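Local coordinates for protein SusD homolog (Bacteroides thetaiotaomicron, PDB 3EHM) that probably binds mucin O-glycans, as a SusD-family lipoprotein of the outer membrane, for their utilization by this gut symbiont, at residues 44-49 / 265-270; 50-55 / 257-262; 177-182 / 199-204; 185-188 / 193-196. All coordinates share one frame; numbering follows the deposited sequence.

The four contacts form two pairs in a mainly helical SusD-like chain. Contacts 1 and 2 share helices 47-57 and 261-266, and their centres are about 6 Å apart. Contact 1 is the surface end of this interface and contact 2 its buried continuation, and Y267 of the first joins N50 of the second. Contact 3 joins helices 160-178 and 197-215, and contact 4 lies in the loop between them; their centres are about 12 Å apart, and Y193 packs against N199, W200 and L203. The two pairs do not touch: nearest atoms are about 16 to 18 Å apart. Contacts 3 and 4 fall in the sequence interval separating the segments of contacts 1 and 2.

Contact 1 of 4, residues 44-49 / 265-270; sequences LTTGPG and NEYNET
T46 meets the phenol end of Y267 at the surface of the SusD-like helical fold, where the turn entering helix 47-57 faces E266 and Y267, as helix 261-266 runs out into a loop. The two side chains approach at a slant. The CB of T46 lies 3.2 Å from Y267 OH, and T46 OG1 gives that same oxygen a weak hydrogen bond, also 3.2 Å. The methyl completes the small patch, with T46 CG2 3.7 Å from Y267 OH and 4.4 Å from E266 CG.

The threonine reaches the phenol with both branches because its OG1 is placed between the backbone N and the carbonyl carbon (chi1 61°), while CG2 sits beside the N. The stronger polar partner of the phenol is N50, one turn further along helix 47-57: Y267 OH donates to N50 OD1, so the hydroxyl takes the weak bond from T46 and passes on a firmer one. The ring itself also rests on A262 and Q53. Replacing Y267 with a phenylalanine would probably leave N50 OD1 without its donor and T46 OG1 without its weak acceptor.

Further out, Y267 O accepts from K318 NZ, and N268, next in the chain, leaves the helix with a positive phi of 59°, turning the chain toward strand 270-272, which pairs with strand 67-69. On the other side, L44 to G47 form a type II' beta turn with T46 in its third position, closed by G47 N on L44 O at 3.0 Å.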
loop_
_atom_site.group_PDB
_atom_site.type_symbol
_atom_site.label_atom_id
_atom_site.label_comp_id
_atom_site.label_asym_id
_atom_site.label_seq_id
_atom_site.Cartn_x
_atom_site.Cartn_y
_atom_site.Cartn_z
ATOM N N LEU A 44 10.748 3.029 21.739
ATOM C CA LEU A 44 9.703 2.010 21.800
ATOM C C LEU A 44 10.172 0.704 21.159
ATOM O O LEU A 44 9.383 -0.217 20.941
ATOM C CB LEU A 44 8.431 2.512 21.113
ATOM C CG LEU A 44 7.801 3.756 21.748
ATOM C CD1 LEU A 44 6.510 4.108 21.028
ATOM C CD2 LEU A 44 7.530 3.487 23.226
ATOM N N THR A 45 11.465 0.642 20.868
ATOM C CA THR A 45 12.099 -0.523 20.253
ATOM C C THR A 45 11.302 -1.228 19.147
ATOM O O THR A 45 11.010 -0.627 18.111
ATOM C CB THR A 45 12.523 -1.562 21.329
ATOM O OG1 THR A 45 11.371 -2.073 22.009
ATOM C CG2 THR A 45 13.448 -0.899 22.362
ATOM N N THR A 46 10.945 -2.494 19.363
ATOM C CA THR A 46 10.231 -3.273 18.347
ATOM C C THR A 46 8.716 -3.114 18.270
ATOM O O THR A 46 8.082 -3.700 17.389
ATOM C CB THR A 46 10.509 -4.783 18.512
ATOM O OG1 THR A 46 10.054 -5.209 19.805
ATOM C CG2 THR A 46 12.007 -5.079 18.376
ATOM N N GLY A 47 8.133 -2.341 19.181
ATOM C CA GLY A 47 6.688 -2.156 19.175
ATOM C C GLY A 47 6.086 -1.782 17.829
ATOM O O GLY A 47 5.309 -2.550 17.257
ATOM N N PRO A 48 6.418 -0.599 17.295
ATOM C CA PRO A 48 5.872 -0.178 16.002
ATOM C C PRO A 48 6.189 -1.180 14.897
ATOM O O PRO A 48 5.424 -1.323 13.944
ATOM C CB PRO A 48 6.536 1.176 15.776
ATOM C CG PRO A 48 6.688 1.695 17.183
ATOM C CD PRO A 48 7.203 0.485 17.910
ATOM N N GLY A 49 7.318 -1.870 15.040
ATOM C CA GLY A 49 7.723 -2.864 14.058
ATOM C C GLY A 49 6.792 -4.065 14.047
ATOM O O GLY A 49 6.527 -4.643 12.990
ATOM N N ASN A 265 15.916 -7.122 10.593
ATOM C CA ASN A 265 17.147 -7.441 11.316
ATOM C C ASN A 265 17.017 -8.114 12.675
ATOM O O ASN A 265 17.823 -8.980 13.013
ATOM C CB ASN A 265 17.997 -6.178 11.482
ATOM C CG ASN A 265 18.373 -5.551 10.157
ATOM O OD1 ASN A 265 18.742 -6.245 9.209
ATOM N ND2 ASN A 265 18.293 -4.231 10.088
ATOM N N GLU A 266 16.025 -7.715 13.462
ATOM C CA GLU A 266 15.851 -8.298 14.785
ATOM C C GLU A 266 15.278 -9.709 14.754
ATOM O O GLU A 266 15.860 -10.635 15.319
ATOM C CB GLU A 266 14.953 -7.406 15.643
ATOM C CG GLU A 266 15.535 -6.030 15.954
ATOM C CD GLU A 266 16.905 -6.099 16.615
ATOM O OE1 GLU A 266 17.106 -6.963 17.498
ATOM O OE2 GLU A 266 17.777 -5.277 16.259
ATOM N N TYR A 267 14.140 -9.871 14.089
ATOM C CA TYR A 267 13.488 -11.172 14.010
ATOM C C TYR A 267 13.975 -12.027 12.839
ATOM O O TYR A 267 13.763 -13.244 12.824
ATOM C CB TYR A 267 11.969 -10.992 13.898
ATOM C CG TYR A 267 11.347 -10.110 14.964
ATOM C CD1 TYR A 267 11.782 -10.158 16.289
ATOM C CD2 TYR A 267 10.287 -9.257 14.652
ATOM C CE1 TYR A 267 11.174 -9.377 17.278
ATOM C CE2 TYR A 267 9.671 -8.477 15.632
ATOM C CZ TYR A 267 10.119 -8.542 16.942
ATOM O OH TYR A 267 9.495 -7.788 17.914
ATOM N N ASN A 268 14.617 -11.388 11.861
ATOM C CA ASN A 268 15.122 -12.087 10.684
ATOM C C ASN A 268 13.982 -12.790 9.963
ATOM O O ASN A 268 14.124 -13.932 9.514
ATOM C CB ASN A 268 16.182 -13.110 11.097
ATOM C CG ASN A 268 17.462 -12.457 11.553
ATOM O OD1 ASN A 268 17.934 -12.690 12.668
ATOM N ND2 ASN A 268 18.033 -11.625 10.693
ATOM N N GLU A 269 12.856 -12.094 9.843
ATOM C CA GLU A 269 11.675 -12.659 9.207
ATOM C C GLU A 269 11.297 -12.028 7.868
ATOM O O GLU A 269 10.694 -12.685 7.028
ATOM C CB GLU A 269 10.487 -12.593 10.181
ATOM C CG GLU A 269 10.750 -13.351 11.492
ATOM C CD GLU A 269 9.621 -13.241 12.508
ATOM O OE1 GLU A 269 9.054 -12.139 12.666
ATOM O OE2 GLU A 269 9.314 -14.259 13.164
ATOM N N THR A 270 11.648 -10.766 7.652
ATOM C CA THR A 270 11.304 -10.123 6.389
ATOM C C THR A 270 12.462 -10.086 5.400
ATOM O O THR A 270 13.527 -9.549 5.689
ATOM C CB THR A 270 10.774 -8.698 6.620
ATOM O OG1 THR A 270 9.536 -8.773 7.336
ATOM C CG2 THR A 270 10.537 -7.988 5.288
#

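Contact 2 of 4, residues 50-55 / 257-262; sequences NDLQNT and LNSMLA
L52 projects one methyl, CD2, into the middle of the 257-262 segment, where it touches S259 and M260 together. With CG anti to the backbone N (chi1 -172°) and chi2 at 66°, this branch is carried away from its own helix. It lies 3.5 Å from S259 OG and equally close, 3.5 Å, to CG of M260, a selenomethionine. The leucine and M260 side chains lie at a slant to each other, and it is the near part of the M260 chain that takes the contact. That chain is extended about its CB-CG bond and bends at the CG-SE bond.

The hydroxyl against which the methyl rests is polar but has a partner, since S259 OG is hydrogen-bonded to P38 O. The S259 CB also faces the leucine, 4.1 Å from L52 CB.

M260 is positioned by N258. The N258 OD1 accepts from M260 N at 2.8 Å with a nearly straight N-H (158°), the donor tilted moderately from the carbonyl plane; this Asx turn caps the approach to helix 261-266, within a type I beta turn from N258 to L261. The other end of the amide, N258 ND2, is bound to S337 O.

Helix 47-57 thus lies between this turn and helix 85-110, to which D51 and N54 bond through Y90 and N94, while N258 and S259 pack on L339 of strand 339-342.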
loop_
_atom_site.group_PDB
_atom_site.type_symbol
_atom_site.label_atom_id
_atom_site.label_comp_id
_atom_site.label_asym_id
_atom_site.label_seq_id
_atom_site.Cartn_x
_atom_site.Cartn_y
_atom_site.Cartn_z
ATOM N N ASN A 50 6.300 -4.457 15.218
ATOM C CA ASN A 50 5.369 -5.575 15.282
ATOM C C ASN A 50 4.104 -5.135 14.544
ATOM O O ASN A 50 3.491 -5.919 13.821
ATOM C CB ASN A 50 5.009 -5.934 16.736
ATOM C CG ASN A 50 6.172 -6.553 17.507
ATOM O OD1 ASN A 50 7.128 -7.058 16.921
ATOM N ND2 ASN A 50 6.076 -6.532 18.835
ATOM N N ASP A 51 3.726 -3.871 14.718
ATOM C CA ASP A 51 2.529 -3.349 14.064
ATOM C C ASP A 51 2.685 -3.349 12.541
ATOM O O ASP A 51 1.773 -3.748 11.821
ATOM C CB ASP A 51 2.233 -1.926 14.540
ATOM C CG ASP A 51 1.883 -1.852 16.019
ATOM O OD1 ASP A 51 1.723 -0.722 16.522
ATOM O OD2 ASP A 51 1.760 -2.903 16.680
ATOM N N LEU A 52 3.839 -2.898 12.056
ATOM C CA LEU A 52 4.096 -2.844 10.616
ATOM C C LEU A 52 4.081 -4.240 9.997
ATOM O O LEU A 52 3.736 -4.406 8.826
ATOM C CB LEU A 52 5.442 -2.178 10.340
ATOM C CG LEU A 52 5.721 -1.901 8.860
ATOM C CD1 LEU A 52 4.729 -0.858 8.352
ATOM C CD2 LEU A 52 7.145 -1.411 8.685
ATOM N N GLN A 53 4.466 -5.242 10.779
ATOM C CA GLN A 53 4.449 -6.620 10.291
ATOM C C GLN A 53 3.015 -6.981 9.932
ATOM O O GLN A 53 2.737 -7.551 8.869
ATOM C CB GLN A 53 4.932 -7.584 11.376
ATOM C CG GLN A 53 6.404 -7.923 11.319
ATOM C CD GLN A 53 6.750 -9.106 12.203
ATOM O OE1 GLN A 53 7.741 -9.801 11.969
ATOM N NE2 GLN A 53 5.938 -9.339 13.228
ATOM N N ASN A 54 2.112 -6.628 10.837
ATOM C CA ASN A 54 0.687 -6.901 10.708
ATOM C C ASN A 54 0.035 -6.183 9.530
ATOM O O ASN A 54 -0.804 -6.755 8.833
ATOM C CB ASN A 54 -0.014 -6.503 12.016
ATOM C CG ASN A 54 -1.516 -6.721 11.974
ATOM O OD1 ASN A 54 -2.295 -5.799 12.235
ATOM N ND2 ASN A 54 -1.931 -7.942 11.659
ATOM N N THR A 55 0.431 -4.937 9.293
ATOM C CA THR A 55 -0.160 -4.158 8.211
ATOM C C THR A 55 0.529 -4.280 6.856
ATOM O O THR A 55 -0.139 -4.385 5.828
ATOM C CB THR A 55 -0.194 -2.651 8.562
ATOM O OG1 THR A 55 1.145 -2.138 8.602
ATOM C CG2 THR A 55 -0.847 -2.428 9.916
ATOM N N LEU A 257 12.425 5.435 14.608
ATOM C CA LEU A 257 13.194 4.261 14.227
ATOM C C LEU A 257 12.384 3.603 13.116
ATOM O O LEU A 257 11.254 3.174 13.349
ATOM C CB LEU A 257 13.317 3.293 15.406
ATOM C CG LEU A 257 14.029 1.969 15.111
ATOM C CD1 LEU A 257 15.481 2.247 14.718
ATOM C CD2 LEU A 257 13.966 1.063 16.337
ATOM N N ASN A 258 12.934 3.525 11.911
ATOM C CA ASN A 258 12.176 2.903 10.834
ATOM C C ASN A 258 11.661 1.561 11.347
ATOM O O ASN A 258 12.428 0.738 11.847
ATOM C CB ASN A 258 13.039 2.706 9.592
ATOM C CG ASN A 258 12.237 2.187 8.422
ATOM O OD1 ASN A 258 11.863 1.016 8.384
ATOM N ND2 ASN A 258 11.942 3.063 7.470
ATOM N N SER A 259 10.357 1.356 11.220
ATOM C CA SER A 259 9.705 0.154 11.714
ATOM C C SER A 259 9.901 -1.143 10.937
ATOM O O SER A 259 9.372 -2.180 11.332
ATOM C CB SER A 259 8.213 0.439 11.901
ATOM O OG SER A 259 7.735 1.283 10.866
HETATM N N MSE A 260 10.645 -1.098 9.838
HETATM C CA MSE A 260 10.914 -2.317 9.080
HETATM C C MSE A 260 12.111 -3.044 9.694
HETATM O O MSE A 260 12.322 -4.231 9.458
HETATM C CB MSE A 260 11.256 -1.999 7.621
HETATM C CG MSE A 260 10.135 -1.426 6.796
HETATM SE SE MSE A 260 10.780 -1.139 4.978
HETATM C CE MSE A 260 10.994 -2.998 4.481
ATOM N N LEU A 261 12.899 -2.329 10.488
ATOM C CA LEU A 261 14.088 -2.925 11.087
ATOM C C LEU A 261 13.839 -4.132 11.988
ATOM O O LEU A 261 14.550 -5.134 11.895
ATOM C CB LEU A 261 14.880 -1.858 11.847
ATOM C CG LEU A 261 15.528 -0.816 10.930
ATOM C CD1 LEU A 261 16.275 0.220 11.764
ATOM C CD2 LEU A 261 16.485 -1.515 9.974
ATOM N N ALA A 262 12.841 -4.047 12.858
ATOM C CA ALA A 262 12.545 -5.162 13.756
ATOM C C ALA A 262 12.379 -6.481 12.993
ATOM O O ALA A 262 13.033 -7.473 13.310
ATOM C CB ALA A 262 11.287 -4.864 14.564
#

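Contact 3 of 4, residues 177-182 / 199-204; sequences LLNTIS and NWVKLA
V201 sets its two methyls against L178 and N179, joining helix 197-215 to the last part of helix 160-178 and the turn after it, two successive helices of the SusD-like, tetratricopeptide-repeat-related fold. Along the second segment the first residue, N199, belongs to the opening turn: its backbone N is capped by N196 OD1. The next, W200, starts out toward the 177-182 segment, but its indole turns off to stack edge-to-face on Y193, and W200 NE1 bonds to D190 OD2.

V201 then carries the contact. Its CG1 is anti to the backbone N (chi1 168°) and CG2 beside it. CG2 of V201 presses on L178 CB at 3.6 Å and also meets the amide end of N179, whereas CG1 meets that amide end alone; the N179 side chain crosses the valine at about a right angle. V175, a turn earlier on helix 160-178, also meets this valine. L203 faces I131 of helix 116-140, and A204 returns to V175; the helical bonds L203 N to N199 O and A204 N to W200 O, both 2.9 Å, keep the turn regular.

The facing segment folds back on itself. T180 closes on L177 O twice, through T180 N at 3.0 Å and through T180 OG1 at 2.6 Å, the hydroxyl lying in the carbonyl plane. A type I beta turn from L178 to I181 overlaps these bonds.

No hydrogen bond or salt bridge runs between the segments, so the join rests on van der Waals contact, aliphatic between V201 and L178, and between methyls and an amide end at N179.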
loop_
_atom_site.group_PDB
_atom_site.type_symbol
_atom_site.label_atom_id
_atom_site.label_comp_id
_atom_site.label_asym_id
_atom_site.label_seq_id
_atom_site.Cartn_x
_atom_site.Cartn_y
_atom_site.Cartn_z
ATOM N N LEU A 177 -11.109 24.664 1.970
ATOM C CA LEU A 177 -10.738 25.490 3.107
ATOM C C LEU A 177 -9.254 25.812 3.139
ATOM O O LEU A 177 -8.871 26.967 3.305
ATOM C CB LEU A 177 -11.153 24.810 4.412
ATOM C CG LEU A 177 -10.906 25.626 5.686
ATOM C CD1 LEU A 177 -12.013 25.354 6.691
ATOM C CD2 LEU A 177 -9.550 25.290 6.268
ATOM N N LEU A 178 -8.418 24.790 2.970
ATOM C CA LEU A 178 -6.974 24.974 3.010
ATOM C C LEU A 178 -6.449 25.850 1.880
ATOM O O LEU A 178 -5.385 26.463 2.001
ATOM C CB LEU A 178 -6.278 23.608 3.003
ATOM C CG LEU A 178 -6.603 22.754 4.238
ATOM C CD1 LEU A 178 -5.960 21.389 4.124
ATOM C CD2 LEU A 178 -6.113 23.469 5.491
ATOM N N ASN A 179 -7.194 25.923 0.782
ATOM C CA ASN A 179 -6.783 26.748 -0.347
ATOM C C ASN A 179 -6.882 28.240 -0.021
ATOM O O ASN A 179 -6.398 29.079 -0.778
ATOM C CB ASN A 179 -7.631 26.420 -1.579
ATOM C CG ASN A 179 -6.966 25.399 -2.488
ATOM O OD1 ASN A 179 -7.611 24.805 -3.350
ATOM N ND2 ASN A 179 -5.667 25.205 -2.307
ATOM N N THR A 180 -7.499 28.568 1.110
ATOM C CA THR A 180 -7.634 29.966 1.511
ATOM C C THR A 180 -6.609 30.326 2.580
ATOM O O THR A 180 -6.523 31.479 3.008
ATOM C CB THR A 180 -9.042 30.268 2.065
ATOM O OG1 THR A 180 -9.244 29.548 3.288
ATOM C CG2 THR A 180 -10.108 29.861 1.056
ATOM N N ILE A 181 -5.839 29.331 3.011
ATOM C CA ILE A 181 -4.815 29.534 4.030
ATOM C C ILE A 181 -3.476 29.710 3.325
ATOM O O ILE A 181 -3.030 28.825 2.592
ATOM C CB ILE A 181 -4.727 28.315 4.980
ATOM C CG1 ILE A 181 -6.112 27.997 5.554
ATOM C CG2 ILE A 181 -3.727 28.593 6.096
ATOM C CD1 ILE A 181 -6.691 29.082 6.440
ATOM N N SER A 182 -2.835 30.853 3.547
ATOM C CA SER A 182 -1.553 31.142 2.915
ATOM C C SER A 182 -0.367 31.125 3.877
ATOM O O SER A 182 0.783 31.230 3.450
ATOM C CB SER A 182 -1.619 32.499 2.211
ATOM O OG SER A 182 -2.160 33.483 3.076
ATOM N N ASN A 199 1.334 22.165 0.292
ATOM C CA ASN A 199 1.699 20.779 0.052
ATOM C C ASN A 199 0.606 19.859 0.593
ATOM O O ASN A 199 0.298 18.837 -0.013
ATOM C CB ASN A 199 3.049 20.460 0.690
ATOM C CG ASN A 199 4.212 20.796 -0.228
ATOM O OD1 ASN A 199 5.350 20.932 0.213
ATOM N ND2 ASN A 199 3.924 20.925 -1.518
ATOM N N TRP A 200 0.010 20.222 1.725
ATOM C CA TRP A 200 -1.062 19.402 2.275
ATOM C C TRP A 200 -2.215 19.338 1.280
ATOM O O TRP A 200 -2.880 18.309 1.151
ATOM C CB TRP A 200 -1.548 19.958 3.614
ATOM C CG TRP A 200 -0.719 19.484 4.764
ATOM C CD1 TRP A 200 0.232 20.191 5.442
ATOM C CD2 TRP A 200 -0.727 18.169 5.336
ATOM N NE1 TRP A 200 0.819 19.397 6.400
ATOM C CE2 TRP A 200 0.250 18.152 6.356
ATOM C CE3 TRP A 200 -1.463 17.004 5.083
ATOM C CZ2 TRP A 200 0.510 17.010 7.125
ATOM C CZ3 TRP A 200 -1.203 15.869 5.848
ATOM C CH2 TRP A 200 -0.224 15.883 6.857
ATOM N N VAL A 201 -2.444 20.442 0.573
ATOM C CA VAL A 201 -3.506 20.489 -0.423
ATOM C C VAL A 201 -3.163 19.539 -1.565
ATOM O O VAL A 201 -4.017 18.797 -2.045
ATOM C CB VAL A 201 -3.692 21.920 -0.979
ATOM C CG1 VAL A 201 -4.582 21.891 -2.211
ATOM C CG2 VAL A 201 -4.311 22.817 0.096
ATOM N N LYS A 202 -1.907 19.557 -1.998
ATOM C CA LYS A 202 -1.479 18.677 -3.075
ATOM C C LYS A 202 -1.661 17.224 -2.662
ATOM O O LYS A 202 -2.076 16.394 -3.466
ATOM C CB LYS A 202 -0.018 18.942 -3.432
ATOM C CG LYS A 202 0.212 20.312 -4.056
ATOM C CD LYS A 202 1.658 20.489 -4.470
ATOM C CE LYS A 202 1.851 21.800 -5.210
ATOM N NZ LYS A 202 3.228 21.901 -5.757
ATOM N N LEU A 203 -1.353 16.914 -1.407
ATOM C CA LEU A 203 -1.512 15.549 -0.926
ATOM C C LEU A 203 -2.985 15.172 -0.960
ATOM O O LEU A 203 -3.339 14.068 -1.369
ATOM C CB LEU A 203 -0.963 15.405 0.497
ATOM C CG LEU A 203 -1.287 14.084 1.206
ATOM C CD1 LEU A 203 -0.786 12.901 0.375
ATOM C CD2 LEU A 203 -0.648 14.080 2.585
ATOM N N ALA A 204 -3.846 16.100 -0.546
ATOM C CA ALA A 204 -5.287 15.856 -0.543
ATOM C C ALA A 204 -5.825 15.586 -1.948
ATOM O O ALA A 204 -6.637 14.682 -2.147
ATOM C CB ALA A 204 -6.026 17.053 0.075
#

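Contact 4 of 4, residues 185-188 / 193-196; sequences VMAQ and YNGN
A187 and N194 touch side by side across the mouth of the loop, the methyl of one beside the backbone and amide of the other. A187 CB lies 3.5 Å from N194 O. The N194 side chain begins pointing away, but with CG anti to the backbone N (chi1 -164°) its amide end swings back beside the alanine. V185 runs past the second segment without aiming at it and buries its branches against V197, I121 and I124, while the M186 side chain heads off to Y25 and F29.

Between these residues lies G195, the third residue of a type I' beta turn from Y193 to N196, an Asn-Gly turn closed by N196 N on Y193 O at 3.0 Å. At its phi of 80° a side chain would jam against the preceding carbonyl, and a CB would also collide with A187 CB; A187 CA accordingly comes within 3.7 Å of G195 N. V185 N bonds to G195 O at 3.1 Å, nearly straight (160°) and onto a lone pair in the carbonyl plane, and G195 CA makes a CA-H...O contact with V185 O. D190 steadies the turn, taking Y193 N with OD1 and G195 N with OD2. N196 follows as the N-cap of helix 197-215.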
loop_
_atom_site.group_PDB
_atom_site.type_symbol
_atom_site.label_atom_id
_atom_site.label_comp_id
_atom_site.label_asym_id
_atom_site.label_seq_id
_atom_site.Cartn_x
_atom_site.Cartn_y
_atom_site.Cartn_z
ATOM N N VAL A 185 0.964 26.294 9.126
ATOM C CA VAL A 185 0.091 25.744 10.152
ATOM C C VAL A 185 0.747 24.558 10.861
ATOM O O VAL A 185 1.128 23.572 10.225
ATOM C CB VAL A 185 -1.254 25.288 9.541
ATOM C CG1 VAL A 185 -2.084 24.546 10.589
ATOM C CG2 VAL A 185 -2.022 26.493 9.019
HETATM N N MSE A 186 0.879 24.665 12.181
HETATM C CA MSE A 186 1.482 23.612 12.998
HETATM C C MSE A 186 2.835 23.110 12.503
HETATM O O MSE A 186 3.118 21.916 12.587
HETATM C CB MSE A 186 0.540 22.413 13.098
HETATM C CG MSE A 186 -0.573 22.545 14.115
HETATM SE SE MSE A 186 -1.393 20.821 14.344
HETATM C CE MSE A 186 -2.024 20.552 12.529
ATOM N N ALA A 187 3.676 24.010 12.007
ATOM C CA ALA A 187 4.987 23.612 11.498
ATOM C C ALA A 187 5.785 22.746 12.472
ATOM O O ALA A 187 6.380 21.748 12.078
ATOM C CB ALA A 187 5.800 24.850 11.130
ATOM N N GLN A 188 5.802 23.140 13.740
ATOM C CA GLN A 188 6.551 22.411 14.755
ATOM C C GLN A 188 6.125 20.955 14.927
ATOM O O GLN A 188 6.937 20.111 15.301
ATOM C CB GLN A 188 6.441 23.127 16.108
ATOM C CG GLN A 188 7.125 22.375 17.252
ATOM C CD GLN A 188 7.076 23.124 18.574
ATOM O OE1 GLN A 188 7.578 22.643 19.594
ATOM N NE2 GLN A 188 6.471 24.306 18.563
ATOM N N TYR A 193 5.156 17.971 6.062
ATOM C CA TYR A 193 5.441 19.152 5.249
ATOM C C TYR A 193 5.925 20.417 5.958
ATOM O O TYR A 193 5.905 21.493 5.371
ATOM C CB TYR A 193 4.201 19.500 4.426
ATOM C CG TYR A 193 3.823 18.460 3.391
ATOM C CD1 TYR A 193 2.525 17.947 3.332
ATOM C CD2 TYR A 193 4.742 18.034 2.433
ATOM C CE1 TYR A 193 2.149 17.041 2.339
ATOM C CE2 TYR A 193 4.377 17.127 1.431
ATOM C CZ TYR A 193 3.080 16.640 1.391
ATOM O OH TYR A 193 2.703 15.772 0.391
ATOM N N ASN A 194 6.350 20.304 7.211
ATOM C CA ASN A 194 6.844 21.470 7.942
ATOM C C ASN A 194 5.874 22.658 7.918
ATOM O O ASN A 194 6.294 23.806 7.791
ATOM C CB ASN A 194 8.192 21.909 7.361
ATOM C CG ASN A 194 8.955 22.849 8.286
ATOM O OD1 ASN A 194 9.725 23.696 7.830
ATOM N ND2 ASN A 194 8.758 22.691 9.585
ATOM N N GLY A 195 4.579 22.378 8.021
ATOM C CA GLY A 195 3.590 23.444 8.038
ATOM C C GLY A 195 3.172 24.069 6.720
ATOM O O GLY A 195 2.366 25.000 6.715
ATOM N N ASN A 196 3.710 23.580 5.607
ATOM C CA ASN A 196 3.364 24.114 4.290
ATOM C C ASN A 196 1.985 23.598 3.867
ATOM O O ASN A 196 1.858 22.474 3.375
ATOM C CB ASN A 196 4.409 23.685 3.256
ATOM C CG ASN A 196 4.217 24.368 1.909
ATOM O OD1 ASN A 196 3.092 24.565 1.453
ATOM N ND2 ASN A 196 5.322 24.719 1.264
#